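Local coordinates for cell division GTPase FtsZ, diverged (Clostridium botulinum C, PDB 3V3T), which belongs to the tubulin/FtsZ family as a diverged relative of FtsZ, with a C-terminal domain like that of the tubulin-like protein TubZ, at residues Thr37-Lys40 against Asp41-Ser44; Phe186-Met189 against Ser190-His193; Asn298-Ile301 against Glu302-Lys306. The protein carries 1 engineered substitution. One frame throughout, in Å; residues are numbered along the deposited sequence.

Interaction 1 (Thr37-Lys40 against Asp41-Ser44); sequences TSKK and DLDS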
loop_
_atom_site.group_PDB
_atom_site.type_symbol
_atom_site.label_atom_id
_atom_site.label_comp_id
_atom_site.label_asym_id
_atom_site.label_seq_id
_atom_site.Cartn_x
_atom_site.Cartn_y
_atom_site.Cartn_z
ATOM N N THR A 37 -10.133 14.689 9.061
ATOM C CA THR A 37 -11.019 15.825 9.290
ATOM C C THR A 37 -12.165 15.448 10.234
ATOM O O THR A 37 -12.720 16.304 10.911
ATOM C CB THR A 37 -11.600 16.368 7.968
ATOM O OG1 THR A 37 -12.095 15.280 7.175
ATOM C CG2 THR A 37 -10.529 17.096 7.178
ATOM N N SER A 38 -12.503 14.164 10.290
ATOM C CA SER A 38 -13.634 13.706 11.098
ATOM C C SER A 38 -13.221 13.209 12.479
ATOM O O SER A 38 -12.468 12.236 12.593
ATOM C CB SER A 38 -14.383 12.588 10.370
ATOM O OG SER A 38 -15.146 11.807 11.277
ATOM N N LYS A 39 -13.732 13.853 13.525
ATOM C CA LYS A 39 -13.424 13.444 14.889
ATOM C C LYS A 39 -14.101 12.117 15.231
ATOM O O LYS A 39 -13.500 11.241 15.866
ATOM C CB LYS A 39 -13.819 14.531 15.893
ATOM C CG LYS A 39 -13.212 14.326 17.275
ATOM C CD LYS A 39 -11.711 14.055 17.175
ATOM C CE LYS A 39 -11.131 13.526 18.487
ATOM N NZ LYS A 39 -9.732 13.008 18.332
ATOM N N LYS A 40 -15.352 11.973 14.801
ATOM C CA LYS A 40 -16.078 10.715 14.952
ATOM C C LYS A 40 -15.241 9.532 14.457
ATOM O O LYS A 40 -15.114 8.522 15.154
ATOM C CB LYS A 40 -17.416 10.775 14.206
ATOM C CG LYS A 40 -18.290 11.963 14.609
ATOM C CD LYS A 40 -18.840 12.716 13.392
ATOM C CE LYS A 40 -17.724 13.224 12.461
ATOM N NZ LYS A 40 -16.948 14.372 13.021
ATOM N N ASP A 41 -14.658 9.664 13.263
ATOM C CA ASP A 41 -13.823 8.601 12.704
ATOM C C ASP A 41 -12.618 8.277 13.587
ATOM O O ASP A 41 -12.360 7.111 13.893
ATOM C CB ASP A 41 -13.349 8.951 11.291
ATOM C CG ASP A 41 -14.456 8.842 10.251
ATOM O OD1 ASP A 41 -15.495 8.200 10.533
ATOM O OD2 ASP A 41 -14.276 9.390 9.141
ATOM N N LEU A 42 -11.873 9.308 13.976
ATOM C CA LEU A 42 -10.744 9.136 14.893
ATOM C C LEU A 42 -11.187 8.488 16.203
ATOM O O LEU A 42 -10.538 7.570 16.698
ATOM C CB LEU A 42 -10.071 10.478 15.188
ATOM C CG LEU A 42 -9.463 11.132 13.951
ATOM C CD1 LEU A 42 -8.822 12.465 14.309
ATOM C CD2 LEU A 42 -8.450 10.191 13.323
ATOM N N ASP A 43 -12.297 8.965 16.754
ATOM C CA ASP A 43 -12.796 8.445 18.023
ATOM C C ASP A 43 -13.224 6.989 17.925
ATOM O O ASP A 43 -13.234 6.267 18.923
ATOM C CB ASP A 43 -13.959 9.294 18.548
ATOM C CG ASP A 43 -13.494 10.594 19.173
ATOM O OD1 ASP A 43 -12.351 10.627 19.678
ATOM O OD2 ASP A 43 -14.266 11.581 19.161
ATOM N N SER A 44 -13.575 6.558 16.721
ATOM C CA SER A 44 -14.100 5.215 16.534
ATOM C C SER A 44 -13.029 4.191 16.153
ATOM O O SER A 44 -13.324 3.010 15.974
ATOM C CB SER A 44 -15.221 5.230 15.504
ATOM O OG SER A 44 -15.719 3.920 15.314
#
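The hydroxymethyl group of S38 lies against the carboxylate of D41, its OG 3.2 Å from D41 CG, and from there it caps the first turn of helix 39-43. S38 is the N-cap residue: OG accepts the backbone N-H of D41 across 3.0 Å in a nearly straight bond (163° at the hydrogen). With OG swung away from its own amide nitrogen and set beside the carbonyl carbon (chi1 159°), the hydroxyl faces the start of the helix and takes up the N-H of D41 in the first turn. The carboxylate of D41 does not return the bond. D41 OD1 instead accepts from Q14, at the start of helix 14-26, and OD2 accepts weakly from N36, whose OD1 in turn takes the backbone N-H of S38. This cluster therefore ties the helix start to the end of strand 31-36 and to the preceding helix, 14-26, of the Rossmann-like GTPase domain. Helix 39-43 is the short connection of a beta-alpha-beta unit between the parallel strands 31-36 and 51-53. Its backbone turns are closed by L42 N to S38 O at 3.3 Å and by D43 N to K39 O at 2.7 Å, while the last bond, S44 N to K40 O, is weak and bent. L42 rests its buried side chain on F34 and H53, with CG 3.5 Å from S38 O. One turn apart on the surface, K39 and D43 meet at about a right angle. K39 bends at chi2 (49°), which folds its aliphatic stem past the acid. The ammonium then forms a long salt bridge, NZ to D43 OD1 3.8 Å, while K39 CE sits nearer to that same oxygen, at 3.4 Å.

Interaction 2 (Phe186-Met189 against Ser190-His193); sequences FMNM and SESH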
loop_
_atom_site.group_PDB
_atom_site.type_symbol
_atom_site.label_atom_id
_atom_site.label_comp_id
_atom_site.label_asym_id
_atom_site.label_seq_id
_atom_site.Cartn_x
_atom_site.Cartn_y
_atom_site.Cartn_z
ATOM N N PHE A 186 4.648 -10.454 5.112
ATOM C CA PHE A 186 5.833 -9.940 4.438
ATOM C C PHE A 186 6.914 -9.529 5.456
ATOM O O PHE A 186 8.048 -10.002 5.397
ATOM C CB PHE A 186 5.405 -8.803 3.497
ATOM C CG PHE A 186 6.505 -7.882 3.093
ATOM C CD1 PHE A 186 7.762 -8.360 2.805
ATOM C CD2 PHE A 186 6.262 -6.520 2.975
ATOM C CE1 PHE A 186 8.763 -7.495 2.425
ATOM C CE2 PHE A 186 7.255 -5.656 2.587
ATOM C CZ PHE A 186 8.508 -6.142 2.312
ATOM N N MET A 187 6.548 -8.697 6.424
ATOM C CA MET A 187 7.476 -8.317 7.487
ATOM C C MET A 187 7.971 -9.488 8.347
ATOM O O MET A 187 9.001 -9.377 9.005
ATOM C CB MET A 187 6.831 -7.264 8.388
ATOM C CG MET A 187 6.471 -5.980 7.669
ATOM S SD MET A 187 7.945 -5.122 7.064
ATOM C CE MET A 187 8.250 -5.944 5.513
ATOM N N ASN A 188 7.247 -10.603 8.367
ATOM C CA ASN A 188 7.682 -11.745 9.186
ATOM C C ASN A 188 8.609 -12.752 8.491
ATOM O O ASN A 188 8.898 -13.805 9.057
ATOM C CB ASN A 188 6.480 -12.510 9.749
ATOM C CG ASN A 188 5.771 -11.762 10.851
ATOM O OD1 ASN A 188 6.359 -10.922 11.541
ATOM N ND2 ASN A 188 4.497 -12.078 11.041
ATOM N N MET A 189 9.058 -12.452 7.273
ATOM C CA MET A 189 9.890 -13.387 6.521
ATOM C C MET A 189 11.257 -13.583 7.161
ATOM O O MET A 189 12.004 -14.487 6.779
ATOM C CB MET A 189 10.060 -12.934 5.070
ATOM C CG MET A 189 8.806 -13.044 4.238
ATOM S SD MET A 189 8.998 -12.220 2.654
ATOM C CE MET A 189 9.871 -13.470 1.720
ATOM N N SER A 190 11.585 -12.738 8.135
ATOM C CA SER A 190 12.865 -12.864 8.832
ATOM C C SER A 190 12.807 -13.786 10.049
ATOM O O SER A 190 13.849 -14.116 10.616
ATOM C CB SER A 190 13.419 -11.492 9.234
ATOM O OG SER A 190 12.401 -10.673 9.787
ATOM N N GLU A 191 11.607 -14.208 10.448
ATOM C CA GLU A 191 11.464 -15.089 11.603
ATOM C C GLU A 191 12.426 -16.272 11.501
ATOM O O GLU A 191 12.387 -17.032 10.530
ATOM C CB GLU A 191 10.014 -15.564 11.750
ATOM C CG GLU A 191 9.050 -14.454 12.160
ATOM C CD GLU A 191 7.594 -14.898 12.176
ATOM O OE1 GLU A 191 7.236 -15.823 11.414
ATOM O OE2 GLU A 191 6.807 -14.315 12.953
ATOM N N SER A 192 13.286 -16.415 12.509
ATOM C CA SER A 192 14.339 -17.430 12.496
ATOM C C SER A 192 13.863 -18.783 11.963
ATOM O O SER A 192 12.721 -19.192 12.180
ATOM C CB SER A 192 14.980 -17.585 13.881
ATOM O OG SER A 192 14.104 -18.220 14.795
ATOM N N HIS A 193 14.754 -19.462 11.252
ATOM C CA HIS A 193 14.429 -20.741 10.641
ATOM C C HIS A 193 15.690 -21.408 10.099
ATOM O O HIS A 193 16.664 -20.734 9.759
ATOM C CB HIS A 193 13.407 -20.542 9.521
ATOM C CG HIS A 193 12.975 -21.813 8.857
ATOM N ND1 HIS A 193 13.718 -22.426 7.871
ATOM C CD2 HIS A 193 11.875 -22.584 9.033
ATOM C CE1 HIS A 193 13.096 -23.523 7.470
ATOM N NE2 HIS A 193 11.977 -23.641 8.160
#
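N188 O accepts the backbone N-H of E191 at 3.1 Å, closing a type I turn over M189 and S190 as the chain leaves helix 172-187; the bond is straight at the hydrogen (165°), but the nitrogen stands above the carbonyl plane. The same turn brings the side chains of N188 and E191 together. In the conformer of E191 described, one of two, its carboxylate stacks on the N188 amide with the planes 6° apart, OE2 lying 3.5 Å from N188 CG. Since E191 has a second conformer, this stack may be held only part of the time. N188 OD1 accepts from the ammonium of K4, which anchors the amide. By its place in the chain, helix 172-187 probably corresponds to the central helix of the tubulin/FtsZ fold, between the two domains, and the turn leads on toward helix 200-208. On the buried side, M187 packs on I203 and L207 of that helix and sets its methyl CE over the centre of the F186 ring. M189 instead meets V198 in the following loop and V283 of strand 281-287. S190 touches I203, and its OG stands 3.7 Å from M187 O.

Interaction 3 (Asn298-Ile301 against Glu302-Lys306); sequences NEII and EDKMK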
loop_
_atom_site.group_PDB
_atom_site.type_symbol
_atom_site.label_atom_id
_atom_site.label_comp_id
_atom_site.label_asym_id
_atom_site.label_seq_id
_atom_site.Cartn_x
_atom_site.Cartn_y
_atom_site.Cartn_z
ATOM N N ASN A 298 -11.269 5.926 -16.139
ATOM C CA ASN A 298 -11.727 6.904 -17.122
ATOM C C ASN A 298 -12.874 6.368 -17.963
ATOM O O ASN A 298 -13.814 7.098 -18.282
ATOM C CB ASN A 298 -10.580 7.370 -18.016
ATOM C CG ASN A 298 -9.693 8.375 -17.326
ATOM O OD1 ASN A 298 -10.166 9.408 -16.859
ATOM N ND2 ASN A 298 -8.400 8.065 -17.224
ATOM N N GLU A 299 -12.804 5.087 -18.304
ATOM C CA GLU A 299 -13.876 4.457 -19.066
ATOM C C GLU A 299 -15.162 4.381 -18.239
ATOM O O GLU A 299 -16.259 4.490 -18.779
ATOM C CB GLU A 299 -13.456 3.065 -19.535
ATOM C CG GLU A 299 -14.295 2.523 -20.680
ATOM C CD GLU A 299 -13.560 1.468 -21.490
ATOM O OE1 GLU A 299 -12.490 1.001 -21.033
ATOM O OE2 GLU A 299 -14.047 1.114 -22.587
ATOM N N ILE A 300 -15.022 4.185 -16.929
ATOM C CA ILE A 300 -16.177 4.155 -16.042
ATOM C C ILE A 300 -16.822 5.532 -15.985
ATOM O O ILE A 300 -18.043 5.672 -16.058
ATOM C CB ILE A 300 -15.777 3.764 -14.609
ATOM C CG1 ILE A 300 -15.003 2.439 -14.595
ATOM C CG2 ILE A 300 -17.007 3.727 -13.715
ATOM C CD1 ILE A 300 -15.773 1.281 -15.172
ATOM N N ILE A 301 -15.985 6.552 -15.851
ATOM C CA ILE A 301 -16.459 7.928 -15.785
ATOM C C ILE A 301 -17.201 8.306 -17.060
ATOM O O ILE A 301 -18.295 8.867 -17.001
ATOM C CB ILE A 301 -15.288 8.900 -15.543
ATOM C CG1 ILE A 301 -14.753 8.722 -14.124
ATOM C CG2 ILE A 301 -15.714 10.340 -15.787
ATOM C CD1 ILE A 301 -13.359 9.245 -13.922
ATOM N N GLU A 302 -16.613 7.987 -18.210
ATOM C CA GLU A 302 -17.259 8.244 -19.496
ATOM C C GLU A 302 -18.651 7.623 -19.560
ATOM O O GLU A 302 -19.615 8.280 -19.960
ATOM C CB GLU A 302 -16.424 7.689 -20.654
ATOM C CG GLU A 302 -15.115 8.410 -20.932
ATOM C CD GLU A 302 -14.348 7.774 -22.088
ATOM O OE1 GLU A 302 -14.922 7.658 -23.194
ATOM O OE2 GLU A 302 -13.178 7.378 -21.887
ATOM N N ASP A 303 -18.746 6.353 -19.174
ATOM C CA ASP A 303 -20.002 5.617 -19.266
ATOM C C ASP A 303 -21.069 6.122 -18.293
ATOM O O ASP A 303 -22.251 6.170 -18.634
ATOM C CB ASP A 303 -19.759 4.121 -19.074
ATOM C CG ASP A 303 -18.799 3.562 -20.093
ATOM O OD1 ASP A 303 -18.694 4.159 -21.186
ATOM O OD2 ASP A 303 -18.144 2.536 -19.802
ATOM N N LYS A 304 -20.650 6.499 -17.088
ATOM C CA LYS A 304 -21.582 7.046 -16.103
ATOM C C LYS A 304 -22.019 8.464 -16.463
ATOM O O LYS A 304 -23.104 8.906 -16.068
ATOM C CB LYS A 304 -20.983 6.997 -14.695
ATOM C CG LYS A 304 -21.334 5.727 -13.935
ATOM C CD LYS A 304 -20.141 5.169 -13.178
ATOM C CE LYS A 304 -20.428 3.774 -12.634
ATOM N NZ LYS A 304 -21.372 3.810 -11.486
ATOM N N MET A 305 -21.176 9.173 -17.209
ATOM C CA MET A 305 -21.519 10.508 -17.696
ATOM C C MET A 305 -22.506 10.420 -18.848
ATOM O O MET A 305 -23.390 11.272 -19.001
ATOM C CB MET A 305 -20.272 11.257 -18.155
ATOM C CG MET A 305 -19.547 11.991 -17.051
ATOM S SD MET A 305 -18.166 12.935 -17.713
ATOM C CE MET A 305 -17.401 13.517 -16.199
ATOM N N LYS A 306 -22.336 9.387 -19.664
ATOM C CA LYS A 306 -23.255 9.112 -20.752
ATOM C C LYS A 306 -24.658 8.973 -20.174
ATOM O O LYS A 306 -25.613 9.566 -20.679
ATOM C CB LYS A 306 -22.831 7.835 -21.478
ATOM C CG LYS A 306 -23.444 7.668 -22.854
ATOM C CD LYS A 306 -22.717 6.613 -23.668
ATOM C CE LYS A 306 -23.342 6.488 -25.049
ATOM N NZ LYS A 306 -22.649 5.482 -25.894
#
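One face of the D303 carboxylate is laid over the carbonyl oxygen of E299, which stands almost directly above D303 CG at 3.0 Å. D303 OD2 comes as close as 2.9 Å to E299 O, a tight approach of two acceptors that carries no hydrogen bond. The carboxylates of E299 and D303 run alongside each other, pointing the same way, with their planes turned 52° apart. Their nearest oxygens, E299 OE2 and D303 OD2, are 5.2 Å apart, so the two like charges probably disfavour each other mildly. In E302 it is the methylene, not the carboxylate, that comes closest to a carbonyl: E302 CG lies 3.2 Å from N298 O. Beneath these acids runs ordinary alpha-helical i to i+4 bonding, from E302 N to N298 O through to M305 N to I301 O, the last more bent than the others (143° at the hydrogen).

Two apolar pairs follow the same four-residue spacing. I300 CG2, anti to the backbone N, leans toward the next turn and meets the lysine stem, K304 CD at 3.5 Å. I301 CG2 likewise meets the terminal methyl of M305, CE, at 3.6 Å, the methionine chain being extended beyond CG. K304 then bends away, and its ammonium donates to the carbonyl of E134. This last stretch of helix 291-306 thus lies against helix 136-152, with N298 on I143, I300 and I301 on H139, and K304 on I136, just beyond the loop that follows strand 122-129.

Overall arrangement
All three are local contacts, widely separated: the centres of interactions 1 and 2 are about 34 Å apart, and interactions 2 and 3 lie on opposite sides of the chain's centre, about 44 Å apart. Interactions 1 and 3 are surface contacts, while interaction 2 is partly buried. Each marks a different stage of a helix: a capped start in 37-44, an exit turn in 186-193, and regular winding near the end of the last helix in 298-306. Polar capping and a lysine-aspartate pair dominate the first; a turn bond and, in one conformer, an amide-carboxylate stack make the second, with methionines packing inward; an acid laid over a backbone carbonyl, beside aliphatic pairs, the third.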